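Local coordinates for protein flavin-dependent monooxygenase, oxygenase subunit HsaA (Rhodococcus sp., PDB 2RFQ) that catalyses the ortho-hydroxylation of the steroid intermediate 3-HSA with reduced FMN and molecular oxygen during cholesterol breakdown, at residues Ser117-Met123 / Gly137-Ser143; Ala151-Val157 / Phe166-Leu170; Val184-Arg188 / Arg360-Gly365; Ile337-Phe341 / Leu355-Trp359. All coordinates share one frame; numbering follows the deposited sequence.

Contact 1: Ser117-Met123 / Gly137-Ser143; sequences SSSYAPM and GAWAWSS
Met123, present as selenomethionine, lays its CB over one face of the Trp139 indole, 4.1 Å from the centroid of the five-membered ring. With CG beside the backbone N (chi1 -69°), the chain runs on to Ala140, where SE rests 3.8 Å from Ala140 CB; a long, flexible side chain suits this path from ring to strand. At the same residue the main chain is held, for Ala138 N donates to Met123 O (3.0 Å). Trp139 turns its NE1 to Gly154 O of strand 150-159, so the indole also ties in a further strand. With a leucine in its place, Gly154 O would probably lose its N-H donor and Met123 CB the flat surface beneath it. Ser119 packs its CB 3.5 Å from Trp139 CB and sends OG, set opposite the backbone N (chi1 179°), to Ala140 O at 2.7 Å, in the carbonyl plane. Farther along, Ser142 OG donates to Ser118 O (2.8 Å) from above that carbonyl plane, and two waters bridge Ser118 and Ser143. Hydroxyls and waters thus join strand 117-119 to strand 137-142, the one direct backbone bond lying beyond at Met123: a polar setting consistent with the FMN binding inferred for Ser118-Tyr120 and Trp141-Ser143.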
loop_
_atom_site.group_PDB
_atom_site.type_symbol
_atom_site.label_atom_id
_atom_site.label_comp_id
_atom_site.label_asym_id
_atom_site.label_seq_id
_atom_site.Cartn_x
_atom_site.Cartn_y
_atom_site.Cartn_z
ATOM N N SER A 117 14.502 25.540 25.461
ATOM C CA SER A 117 13.412 24.921 24.679
ATOM C C SER A 117 13.232 25.732 23.410
ATOM O O SER A 117 13.918 26.751 23.233
ATOM C CB SER A 117 12.109 24.796 25.487
ATOM O OG SER A 117 11.469 26.049 25.680
ATOM N N SER A 118 12.356 25.295 22.510
ATOM C CA SER A 118 12.191 26.081 21.283
ATOM C C SER A 118 10.787 26.071 20.763
ATOM O O SER A 118 9.960 25.257 21.180
ATOM C CB SER A 118 13.084 25.524 20.170
ATOM O OG SER A 118 12.600 24.234 19.790
ATOM N N SER A 119 10.535 26.969 19.819
ATOM C CA SER A 119 9.368 26.839 18.956
ATOM C C SER A 119 9.780 27.554 17.687
ATOM O O SER A 119 9.889 28.774 17.676
ATOM C CB SER A 119 8.136 27.479 19.598
ATOM O OG SER A 119 6.997 27.384 18.741
ATOM N N TYR A 120 10.086 26.789 16.639
ATOM C CA TYR A 120 10.705 27.417 15.449
ATOM C C TYR A 120 9.723 27.921 14.407
ATOM O O TYR A 120 10.096 28.740 13.542
ATOM C CB TYR A 120 11.717 26.470 14.799
ATOM C CG TYR A 120 12.962 26.201 15.613
ATOM C CD1 TYR A 120 13.859 27.229 15.935
ATOM C CD2 TYR A 120 13.263 24.902 16.041
ATOM C CE1 TYR A 120 15.030 26.947 16.681
ATOM C CE2 TYR A 120 14.411 24.613 16.770
ATOM C CZ TYR A 120 15.296 25.650 17.095
ATOM O OH TYR A 120 16.457 25.387 17.804
ATOM N N ALA A 121 8.468 27.467 14.485
ATOM C CA ALA A 121 7.431 27.955 13.574
ATOM C C ALA A 121 7.160 29.431 13.861
ATOM O O ALA A 121 7.245 29.865 15.014
ATOM C CB ALA A 121 6.149 27.160 13.753
ATOM N N PRO A 122 6.839 30.222 12.824
ATOM C CA PRO A 122 6.664 31.642 13.099
ATOM C C PRO A 122 5.346 31.919 13.804
ATOM O O PRO A 122 4.286 31.933 13.167
ATOM C CB PRO A 122 6.667 32.288 11.707
ATOM C CG PRO A 122 6.227 31.197 10.769
ATOM C CD PRO A 122 6.652 29.887 11.394
HETATM N N MSE A 123 5.420 32.116 15.115
HETATM C CA MSE A 123 4.249 32.446 15.923
HETATM C C MSE A 123 4.476 33.725 16.723
HETATM O O MSE A 123 3.804 33.992 17.735
HETATM C CB MSE A 123 3.855 31.246 16.798
HETATM C CG MSE A 123 3.320 30.112 15.944
HETATM SE SE MSE A 123 2.708 28.586 17.012
HETATM C CE MSE A 123 4.344 27.580 17.040
ATOM N N GLY A 137 4.958 37.483 20.785
ATOM C CA GLY A 137 4.475 36.234 20.216
ATOM C C GLY A 137 3.829 35.309 21.216
ATOM O O GLY A 137 3.860 35.556 22.414
ATOM N N ALA A 138 3.235 34.251 20.689
ATOM C CA ALA A 138 2.700 33.165 21.496
ATOM C C ALA A 138 3.051 31.858 20.781
ATOM O O ALA A 138 2.302 31.346 19.929
ATOM C CB ALA A 138 1.174 33.337 21.694
ATOM N N TRP A 139 4.209 31.326 21.145
ATOM C CA TRP A 139 4.804 30.202 20.440
ATOM C C TRP A 139 4.369 28.871 21.064
ATOM O O TRP A 139 4.845 28.492 22.137
ATOM C CB TRP A 139 6.329 30.310 20.482
ATOM C CG TRP A 139 6.950 31.143 19.411
ATOM C CD1 TRP A 139 7.307 30.730 18.164
ATOM C CD2 TRP A 139 7.320 32.525 19.503
ATOM N NE1 TRP A 139 7.892 31.773 17.464
ATOM C CE2 TRP A 139 7.893 32.891 18.259
ATOM C CE3 TRP A 139 7.210 33.494 20.510
ATOM C CZ2 TRP A 139 8.385 34.177 18.007
ATOM C CZ3 TRP A 139 7.694 34.791 20.255
ATOM C CH2 TRP A 139 8.274 35.109 19.010
ATOM N N ALA A 140 3.465 28.182 20.370
ATOM C CA ALA A 140 2.949 26.865 20.800
ATOM C C ALA A 140 3.939 25.741 20.534
ATOM O O ALA A 140 4.969 25.929 19.872
ATOM C CB ALA A 140 1.627 26.559 20.085
ATOM N N TRP A 141 3.612 24.571 21.075
ATOM C CA TRP A 141 4.337 23.337 20.801
ATOM C C TRP A 141 5.806 23.369 21.251
ATOM O O TRP A 141 6.673 22.786 20.575
ATOM C CB TRP A 141 4.219 22.917 19.309
ATOM C CG TRP A 141 2.804 22.918 18.739
ATOM C CD1 TRP A 141 2.084 24.016 18.362
ATOM C CD2 TRP A 141 1.973 21.783 18.448
ATOM N NE1 TRP A 141 0.849 23.641 17.874
ATOM C CE2 TRP A 141 0.757 22.275 17.921
ATOM C CE3 TRP A 141 2.143 20.398 18.572
ATOM C CZ2 TRP A 141 -0.294 21.427 17.520
ATOM C CZ3 TRP A 141 1.109 19.555 18.172
ATOM C CH2 TRP A 141 -0.104 20.076 17.654
ATOM N N SER A 142 6.094 24.015 22.390
ATOM C CA SER A 142 7.479 24.056 22.889
ATOM C C SER A 142 7.694 22.845 23.790
ATOM O O SER A 142 7.517 22.901 24.993
ATOM C CB SER A 142 7.781 25.378 23.625
ATOM O OG SER A 142 9.188 25.473 23.868
ATOM N N SER A 143 8.072 21.736 23.164
ATOM C CA SER A 143 8.262 20.482 23.885
ATOM C C SER A 143 9.263 20.621 25.010
ATOM O O SER A 143 10.378 21.132 24.817
ATOM C CB SER A 143 8.732 19.375 22.937
ATOM O OG SER A 143 7.765 19.174 21.918
HETATM O O HOH W 1 11.503 22.552 22.819
HETATM O O HOH W 2 9.760 22.077 20.611
#

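Contact 2: Ala151-Val157 / Phe166-Leu170; sequences AVLGGPV and FVSFL
Leu153 with Phe169 and Gly155 with Val167 form antiparallel hydrogen-bonded pairs, flanking the non-hydrogen-bonded pair Gly154 with Ser168, in strands running at 154° to each other. Each hydrogen-bonded pair makes two bonds, among them Phe169 N to Leu153 O at 2.8 Å and Val167 N to Gly155 O at 2.9 Å. On one face of the sheet the Phe166 ring folds across the neighbouring strand, its CG opposite the backbone N (chi1 -164°), and lies flat over Gly155, whose CA is 4.1 Å from the ring centroid. Glycines suit this place: a CB on Gly154 would be tight against Phe166 CE2, and one on Gly155, pointing to the Phe169 side, would be crowded by Pro156 CD. Pro122 touches Phe166 as well; with a serine in place of Phe166, the Gly155 backbone would probably lose its hydrophobic cover and Pro122 its aromatic neighbour. Farther along this face Val152 CG1 meets Leu170 CD1 at 3.8 Å. On the other face Val167 CG2 sits over the rim of the Phe169 ring, while Pro156 O lies at the edge of that ring, 3.8 Å from its CZ. Val157 meets Val167 at about a right angle, CG2 to CG2 3.8 Å, branched side chains suited to a strand. This is part of the beta hairpin of strands 150-159 and 162-172, in the middle beta domain characteristic of the acyl-CoA dehydrogenase fold.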
loop_
_atom_site.group_PDB
_atom_site.type_symbol
_atom_site.label_atom_id
_atom_site.label_comp_id
_atom_site.label_asym_id
_atom_site.label_seq_id
_atom_site.Cartn_x
_atom_site.Cartn_y
_atom_site.Cartn_z
ATOM N N ALA A 151 14.470 30.064 25.876
ATOM C CA ALA A 151 13.833 29.528 24.663
ATOM C C ALA A 151 14.442 30.168 23.447
ATOM O O ALA A 151 14.855 31.332 23.498
ATOM C CB ALA A 151 12.329 29.778 24.680
ATOM N N VAL A 152 14.528 29.400 22.361
ATOM C CA VAL A 152 14.832 29.986 21.056
ATOM C C VAL A 152 13.578 29.906 20.201
ATOM O O VAL A 152 12.948 28.839 20.049
ATOM C CB VAL A 152 16.044 29.326 20.363
ATOM C CG1 VAL A 152 17.337 29.735 21.062
ATOM C CG2 VAL A 152 15.901 27.798 20.313
ATOM N N LEU A 153 13.181 31.074 19.709
ATOM C CA LEU A 153 11.855 31.268 19.152
ATOM C C LEU A 153 11.971 31.797 17.739
ATOM O O LEU A 153 12.596 32.837 17.519
ATOM C CB LEU A 153 11.060 32.235 20.050
ATOM C CG LEU A 153 10.887 31.735 21.502
ATOM C CD1 LEU A 153 10.272 32.822 22.371
ATOM C CD2 LEU A 153 10.053 30.477 21.533
ATOM N N GLY A 154 11.402 31.057 16.781
ATOM C CA GLY A 154 11.566 31.389 15.354
ATOM C C GLY A 154 10.568 32.442 14.893
ATOM O O GLY A 154 9.381 32.401 15.232
ATOM N N GLY A 155 11.036 33.410 14.120
ATOM C CA GLY A 155 10.102 34.378 13.578
ATOM C C GLY A 155 10.778 35.369 12.669
ATOM O O GLY A 155 12.016 35.399 12.591
ATOM N N PRO A 156 9.968 36.180 11.975
ATOM C CA PRO A 156 10.546 37.220 11.145
ATOM C C PRO A 156 11.012 38.419 11.960
ATOM O O PRO A 156 10.486 38.710 13.051
ATOM C CB PRO A 156 9.377 37.628 10.242
ATOM C CG PRO A 156 8.178 37.465 11.130
ATOM C CD PRO A 156 8.493 36.206 11.945
ATOM N N VAL A 157 12.016 39.106 11.415
ATOM C CA VAL A 157 12.400 40.446 11.847
ATOM C C VAL A 157 11.580 41.447 11.044
ATOM O O VAL A 157 11.477 41.326 9.818
ATOM C CB VAL A 157 13.914 40.699 11.602
ATOM C CG1 VAL A 157 14.260 42.215 11.664
ATOM C CG2 VAL A 157 14.743 39.914 12.581
ATOM N N PHE A 166 14.555 35.813 8.635
ATOM C CA PHE A 166 13.912 34.847 9.524
ATOM C C PHE A 166 14.963 34.347 10.470
ATOM O O PHE A 166 16.003 33.842 10.040
ATOM C CB PHE A 166 13.291 33.690 8.765
ATOM C CG PHE A 166 12.319 32.897 9.597
ATOM C CD1 PHE A 166 10.950 33.154 9.518
ATOM C CD2 PHE A 166 12.773 31.922 10.484
ATOM C CE1 PHE A 166 10.041 32.435 10.306
ATOM C CE2 PHE A 166 11.882 31.194 11.273
ATOM C CZ PHE A 166 10.506 31.456 11.187
ATOM N N VAL A 167 14.692 34.491 11.765
ATOM C CA VAL A 167 15.724 34.331 12.788
ATOM C C VAL A 167 15.192 33.509 13.960
ATOM O O VAL A 167 13.993 33.207 14.022
ATOM C CB VAL A 167 16.147 35.722 13.331
ATOM C CG1 VAL A 167 16.653 36.624 12.207
ATOM C CG2 VAL A 167 14.967 36.389 14.039
ATOM N N SER A 168 16.086 33.164 14.881
ATOM C CA SER A 168 15.680 32.694 16.200
ATOM C C SER A 168 16.032 33.742 17.240
ATOM O O SER A 168 17.166 34.228 17.283
ATOM C CB SER A 168 16.377 31.376 16.566
ATOM O OG SER A 168 15.972 30.336 15.686
ATOM N N PHE A 169 15.052 34.077 18.075
ATOM C CA PHE A 169 15.271 34.971 19.207
ATOM C C PHE A 169 15.542 34.135 20.444
ATOM O O PHE A 169 14.716 33.290 20.827
ATOM C CB PHE A 169 14.024 35.828 19.441
ATOM C CG PHE A 169 13.591 36.618 18.233
ATOM C CD1 PHE A 169 14.221 37.825 17.903
ATOM C CD2 PHE A 169 12.557 36.157 17.425
ATOM C CE1 PHE A 169 13.815 38.530 16.777
ATOM C CE2 PHE A 169 12.136 36.882 16.293
ATOM C CZ PHE A 169 12.760 38.062 15.978
ATOM N N LEU A 170 16.684 34.377 21.089
ATOM C CA LEU A 170 17.030 33.674 22.330
ATOM C C LEU A 170 16.554 34.535 23.508
ATOM O O LEU A 170 17.006 35.677 23.669
ATOM C CB LEU A 170 18.559 33.459 22.426
ATOM C CG LEU A 170 19.141 32.935 23.755
ATOM C CD1 LEU A 170 18.703 31.500 24.076
ATOM C CD2 LEU A 170 20.703 33.050 23.716
#

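Contact 3: Val184-Arg188 / Arg360-Gly365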
loop_
_atom_site.group_PDB
_atom_site.type_symbol
_atom_site.label_atom_id
_atom_site.label_comp_id
_atom_site.label_asym_id
_atom_site.label_seq_id
_atom_site.Cartn_x
_atom_site.Cartn_y
_atom_site.Cartn_z
ATOM N N VAL A 184 -3.727 16.707 24.011
ATOM C CA VAL A 184 -3.640 16.010 22.716
ATOM C C VAL A 184 -3.714 14.489 22.836
ATOM O O VAL A 184 -3.576 13.923 23.929
ATOM C CB VAL A 184 -2.339 16.391 21.985
ATOM C CG1 VAL A 184 -2.391 17.861 21.556
ATOM C CG2 VAL A 184 -1.162 16.147 22.891
ATOM N N VAL A 185 -3.906 13.824 21.697
ATOM C CA VAL A 185 -4.155 12.369 21.694
ATOM C C VAL A 185 -2.866 11.521 21.852
ATOM O O VAL A 185 -2.908 10.351 22.234
ATOM C CB VAL A 185 -4.904 11.962 20.392
ATOM C CG1 VAL A 185 -3.983 12.149 19.163
ATOM C CG2 VAL A 185 -5.478 10.511 20.455
ATOM N N GLY A 186 -1.731 12.123 21.547
ATOM C CA GLY A 186 -0.424 11.443 21.720
ATOM C C GLY A 186 0.677 12.428 22.057
ATOM O O GLY A 186 0.502 13.654 21.955
ATOM N N LEU A 187 1.842 11.887 22.425
ATOM C CA LEU A 187 2.948 12.708 22.964
ATOM C C LEU A 187 2.447 13.587 24.120
ATOM O O LEU A 187 2.941 14.695 24.353
ATOM C CB LEU A 187 3.629 13.568 21.867
ATOM C CG LEU A 187 4.499 12.759 20.884
ATOM C CD1 LEU A 187 5.032 13.739 19.788
ATOM C CD2 LEU A 187 5.650 12.046 21.642
ATOM N N ARG A 188 1.491 13.057 24.876
ATOM C CA ARG A 188 0.909 13.795 26.014
ATOM C C ARG A 188 1.991 14.193 27.027
ATOM O O ARG A 188 1.991 15.312 27.566
ATOM C CB ARG A 188 -0.160 12.944 26.698
ATOM C CG ARG A 188 -1.361 12.784 25.814
ATOM C CD ARG A 188 -2.380 11.804 26.415
ATOM N NE ARG A 188 -3.634 11.876 25.684
ATOM C CZ ARG A 188 -4.593 10.954 25.733
ATOM N NH1 ARG A 188 -4.428 9.832 26.452
ATOM N NH2 ARG A 188 -5.722 11.156 25.055
ATOM N N ARG A 360 -0.076 5.977 19.424
ATOM C CA ARG A 360 -0.573 7.359 19.507
ATOM C C ARG A 360 0.551 8.367 19.448
ATOM O O ARG A 360 0.447 9.413 18.777
ATOM C CB ARG A 360 -1.371 7.549 20.787
ATOM C CG ARG A 360 -2.733 6.819 20.714
ATOM C CD ARG A 360 -3.539 7.033 22.002
ATOM N NE ARG A 360 -2.936 6.364 23.161
ATOM C CZ ARG A 360 -2.224 6.963 24.117
ATOM N NH1 ARG A 360 -1.983 8.277 24.084
ATOM N NH2 ARG A 360 -1.731 6.243 25.113
ATOM N N ASP A 361 1.642 8.043 20.141
ATOM C CA ASP A 361 2.809 8.941 20.178
ATOM C C ASP A 361 3.418 9.198 18.786
ATOM O O ASP A 361 3.756 10.347 18.450
ATOM C CB ASP A 361 3.867 8.371 21.121
ATOM C CG ASP A 361 3.514 8.551 22.599
ATOM O OD1 ASP A 361 2.509 9.210 22.946
ATOM O OD2 ASP A 361 4.246 7.982 23.449
ATOM N N ALA A 362 3.580 8.125 18.006
ATOM C CA ALA A 362 4.171 8.241 16.649
ATOM C C ALA A 362 3.245 9.045 15.757
ATOM O O ALA A 362 3.693 9.912 14.997
ATOM C CB ALA A 362 4.457 6.849 16.053
ATOM N N HIS A 363 1.935 8.803 15.874
ATOM C CA HIS A 363 0.999 9.555 15.039
ATOM C C HIS A 363 0.947 11.028 15.421
ATOM O O HIS A 363 0.705 11.909 14.574
ATOM C CB HIS A 363 -0.381 8.898 15.059
ATOM C CG HIS A 363 -0.464 7.708 14.173
ATOM N ND1 HIS A 363 -0.738 7.806 12.820
ATOM C CD2 HIS A 363 -0.239 6.396 14.422
ATOM C CE1 HIS A 363 -0.710 6.596 12.283
ATOM N NE2 HIS A 363 -0.401 5.725 13.231
ATOM N N ALA A 364 1.263 11.322 16.683
ATOM C CA ALA A 364 1.309 12.708 17.099
ATOM C C ALA A 364 2.577 13.358 16.567
ATOM O O ALA A 364 2.530 14.487 16.054
ATOM C CB ALA A 364 1.225 12.838 18.615
ATOM N N GLY A 365 3.705 12.654 16.670
ATOM C CA GLY A 365 4.996 13.194 16.188
ATOM C C GLY A 365 4.924 13.478 14.686
ATOM O O GLY A 365 5.567 14.396 14.172
HETATM O O HOH W 3 0.818 10.231 24.829
#
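Asp361 OD1 accepts the backbone N of Leu187 at 2.8 Å, the N-H arriving from above the carboxylate plane. The same oxygen takes a bond from a water (2.7 Å from Asp361 OD1) that in turn accepts from Arg188 N, so one aspartate reads two successive amides of the loop. Beside it Arg360 NH1 donates to Val185 O at 2.9 Å, with the carbonyl oxygen almost exactly in the guanidinium plane and the bond fairly straight (163°). Gly186 passes between these two grips, and Gly186 C is 3.5 Å from Ala364 CB. Glycine suits this place, since a CB would clash with Arg360 O, and the small Ala364 allows the close approach. Leu187 then spreads over the helix, its CD1 3.6 Å from Gly365 N, and Leu187 also packs on Met248 and Trp84. The contact thus seats the loop between strands 177-179 and 193-198 on helix 354-365, joining the beta domain to the C-terminal helical domain of the acyl-CoA dehydrogenase fold. Arg188, extended from CG to NE (chi2 174°), lays its NE against Val184 O, a hydrogen bond of 2.7 Å. This bond holds the Arg188 guanidinium where Arg360 NH1 lies over one face, 3.7 Å from Arg188 NH1. Farther out, the salt bridge of Arg360 NH1 with Glu31 probably offsets the like charges, and Gln356 receives Arg360 NE and so helps fix the rotation of that guanidinium. Outside the chain, Asn351 of the second subunit makes weak hydrogen bonds to Val184 O and Arg188 NH2, and Leu349 of that subunit packs on Ala364.

Contact 4: Ile337-Phe341 / Leu355-Trp359. With 1PS (3-pyridinium-1-ylpropane-1-sulfonate), chain E.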
loop_
_atom_site.group_PDB
_atom_site.type_symbol
_atom_site.label_atom_id
_atom_site.label_comp_id
_atom_site.label_asym_id
_atom_site.label_seq_id
_atom_site.Cartn_x
_atom_site.Cartn_y
_atom_site.Cartn_z
ATOM N N ILE A 337 4.691 0.552 13.058
ATOM C CA ILE A 337 3.957 0.522 14.344
ATOM C C ILE A 337 2.493 0.148 14.056
ATOM O O ILE A 337 1.876 -0.672 14.772
ATOM C CB ILE A 337 4.025 1.882 15.077
ATOM C CG1 ILE A 337 5.469 2.129 15.520
ATOM C CG2 ILE A 337 3.091 1.869 16.312
ATOM C CD1 ILE A 337 5.730 3.551 15.891
ATOM N N ASP A 338 1.935 0.740 13.001
ATOM C CA ASP A 338 0.552 0.438 12.622
ATOM C C ASP A 338 0.355 -1.064 12.385
ATOM O O ASP A 338 -0.641 -1.651 12.878
ATOM C CB ASP A 338 0.140 1.235 11.382
ATOM C CG ASP A 338 -0.123 2.701 11.697
ATOM O OD1 ASP A 338 -0.033 3.085 12.881
ATOM O OD2 ASP A 338 -0.420 3.477 10.769
ATOM N N LYS A 339 1.295 -1.683 11.656
ATOM C CA LYS A 339 1.220 -3.108 11.367
ATOM C C LYS A 339 1.208 -3.894 12.670
ATOM O O LYS A 339 0.420 -4.837 12.821
ATOM C CB LYS A 339 2.407 -3.584 10.507
ATOM C CG LYS A 339 2.412 -3.106 9.079
ATOM C CD LYS A 339 3.648 -3.687 8.347
ATOM C CE LYS A 339 3.695 -3.276 6.876
ATOM N NZ LYS A 339 3.651 -1.772 6.661
ATOM N N LEU A 340 2.082 -3.510 13.607
ATOM C CA LEU A 340 2.224 -4.272 14.863
ATOM C C LEU A 340 0.977 -4.103 15.734
ATOM O O LEU A 340 0.455 -5.090 16.303
ATOM C CB LEU A 340 3.472 -3.851 15.647
ATOM C CG LEU A 340 4.776 -4.048 14.866
ATOM C CD1 LEU A 340 5.966 -3.388 15.578
ATOM C CD2 LEU A 340 5.025 -5.522 14.676
ATOM N N PHE A 341 0.499 -2.866 15.834
ATOM C CA PHE A 341 -0.670 -2.577 16.666
ATOM C C PHE A 341 -1.881 -3.339 16.111
ATOM O O PHE A 341 -2.639 -3.976 16.863
ATOM C CB PHE A 341 -0.890 -1.052 16.679
ATOM C CG PHE A 341 -2.126 -0.608 17.410
ATOM C CD1 PHE A 341 -2.297 -0.878 18.754
ATOM C CD2 PHE A 341 -3.127 0.088 16.731
ATOM C CE1 PHE A 341 -3.458 -0.444 19.435
ATOM C CE2 PHE A 341 -4.290 0.526 17.406
ATOM C CZ PHE A 341 -4.450 0.242 18.760
ATOM N N LEU A 355 2.165 -0.640 23.658
ATOM C CA LEU A 355 2.091 -0.578 22.196
ATOM C C LEU A 355 1.107 0.501 21.716
ATOM O O LEU A 355 1.429 1.260 20.752
ATOM C CB LEU A 355 1.790 -1.946 21.611
ATOM C CG LEU A 355 1.630 -2.075 20.104
ATOM C CD1 LEU A 355 2.907 -1.660 19.348
ATOM C CD2 LEU A 355 1.284 -3.545 19.765
ATOM N N GLN A 356 -0.076 0.582 22.344
ATOM C CA GLN A 356 -1.046 1.624 21.963
ATOM C C GLN A 356 -0.468 3.026 22.229
ATOM O O GLN A 356 -0.814 3.981 21.527
ATOM C CB GLN A 356 -2.407 1.449 22.641
ATOM C CG GLN A 356 -2.346 1.353 24.159
ATOM C CD GLN A 356 -2.416 2.718 24.863
ATOM O OE1 GLN A 356 -3.113 3.630 24.411
ATOM N NE2 GLN A 356 -1.734 2.836 26.022
ATOM N N ARG A 357 0.385 3.140 23.256
ATOM C CA ARG A 357 1.042 4.432 23.538
ATOM C C ARG A 357 2.031 4.815 22.439
ATOM O O ARG A 357 2.020 5.958 21.978
ATOM C CB ARG A 357 1.734 4.410 24.902
ATOM C CG ARG A 357 2.053 5.821 25.394
ATOM C CD ARG A 357 2.860 5.769 26.660
ATOM N NE ARG A 357 2.093 5.159 27.741
ATOM C CZ ARG A 357 2.351 3.972 28.278
ATOM N NH1 ARG A 357 3.382 3.247 27.858
ATOM N NH2 ARG A 357 1.578 3.521 29.266
ATOM N N PHE A 358 2.906 3.883 22.029
ATOM C CA PHE A 358 3.831 4.171 20.932
ATOM C C PHE A 358 3.061 4.537 19.676
ATOM O O PHE A 358 3.485 5.403 18.911
ATOM C CB PHE A 358 4.693 2.950 20.656
ATOM C CG PHE A 358 5.793 2.719 21.687
ATOM C CD1 PHE A 358 6.765 3.706 21.949
ATOM C CD2 PHE A 358 5.887 1.487 22.342
ATOM C CE1 PHE A 358 7.804 3.461 22.867
ATOM C CE2 PHE A 358 6.902 1.236 23.283
ATOM C CZ PHE A 358 7.877 2.225 23.529
ATOM N N TRP A 359 1.920 3.871 19.477
ATOM C CA TRP A 359 1.058 4.121 18.305
ATOM C C TRP A 359 0.548 5.560 18.320
ATOM O O TRP A 359 0.752 6.298 17.359
ATOM C CB TRP A 359 -0.089 3.075 18.299
ATOM C CG TRP A 359 -1.093 3.203 17.197
ATOM C CD1 TRP A 359 -0.889 3.037 15.842
ATOM C CD2 TRP A 359 -2.467 3.535 17.363
ATOM N NE1 TRP A 359 -2.079 3.243 15.155
ATOM C CE2 TRP A 359 -3.059 3.549 16.065
ATOM C CE3 TRP A 359 -3.262 3.819 18.482
ATOM C CZ2 TRP A 359 -4.432 3.813 15.870
ATOM C CZ3 TRP A 359 -4.631 4.094 18.284
ATOM C CH2 TRP A 359 -5.184 4.108 16.998
HETATM N N1 1PS E . -1.201 -6.314 27.388
HETATM C C1 1PS E . -2.519 -6.036 27.534
HETATM C C2 1PS E . -3.092 -5.940 28.804
HETATM C C3 1PS E . -0.409 -6.517 28.460
HETATM C C4 1PS E . -0.932 -6.439 29.756
HETATM C C5 1PS E . -2.288 -6.143 29.926
HETATM C C6 1PS E . -0.611 -6.417 26.040
HETATM C C7 1PS E . -0.527 -5.056 25.348
HETATM C C8 1PS E . 0.242 -5.150 24.030
HETATM S S1 1PS E . 1.888 -4.873 24.228
HETATM O O1 1PS E . 2.498 -5.258 22.927
HETATM O O2 1PS E . 2.468 -5.722 25.303
HETATM O O3 1PS E . 2.091 -3.442 24.619
HETATM O O HOH W 4 -3.163 4.023 11.998
#
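Phe341 and Trp359 lie nearly flat on each other in an offset stack, the centroid of the Phe341 ring 4.1 Å from that of the indole six-membered ring with planes 24° apart. Both side chains leave their helices with CG opposite the backbone N (chi1 175° for Phe341), which turns the two rings into the same layer between roughly antiparallel helices, the axes of segments 337-341 and 355-359 coming within 9.8 Å. Trp359 also stacks on Trp359 of the second subunit, so flat, broad side chains serve the fold and the assembly together. Ile337 fills the space beside the indole, its CG2 branch 3.6 Å from Trp359 CA. At the indole edge stands Asp338 OD1, which accepts a hydrogen bond from His363 NE2. Leu355 CG lies at the edge of the Phe341 ring and Leu355 CD2 3.8 Å from Phe341 CA, while Gln356 CB touches Phe341 CE1. Leu355 faces a ligand too: its backbone N donates to O3 of the bound pyridinium propanesulfonate at 3.0 Å. The amide belongs to the first turn of helix 354-365, whose N-terminal end would be expected to favour a negative group, so a greasy helix pairing borders a sulfonate pocket.

Overall arrangement
Contacts 1 and 2 lie in the beta domain, their centres 9 Å apart; strands 116-119 and 150-159 are neighbours in one sheet, and the two contacts touch directly. Contacts 3 and 4, with centres 11 Å apart, share helix 354-365 and both touch the second subunit. Contacts 2 and 4 stand on opposite sides of the chain's centre, about 35 Å between centres. Contact 1 closes before contact 2 opens along the sequence, contact 3 follows, and contact 4 is nested inside the long loop that contact 3 closes. Contact 3 therefore brings a loop from the strand region to the C-terminal helices, linking the sheet that carries inferred FMN-binding residues with the subunit interface.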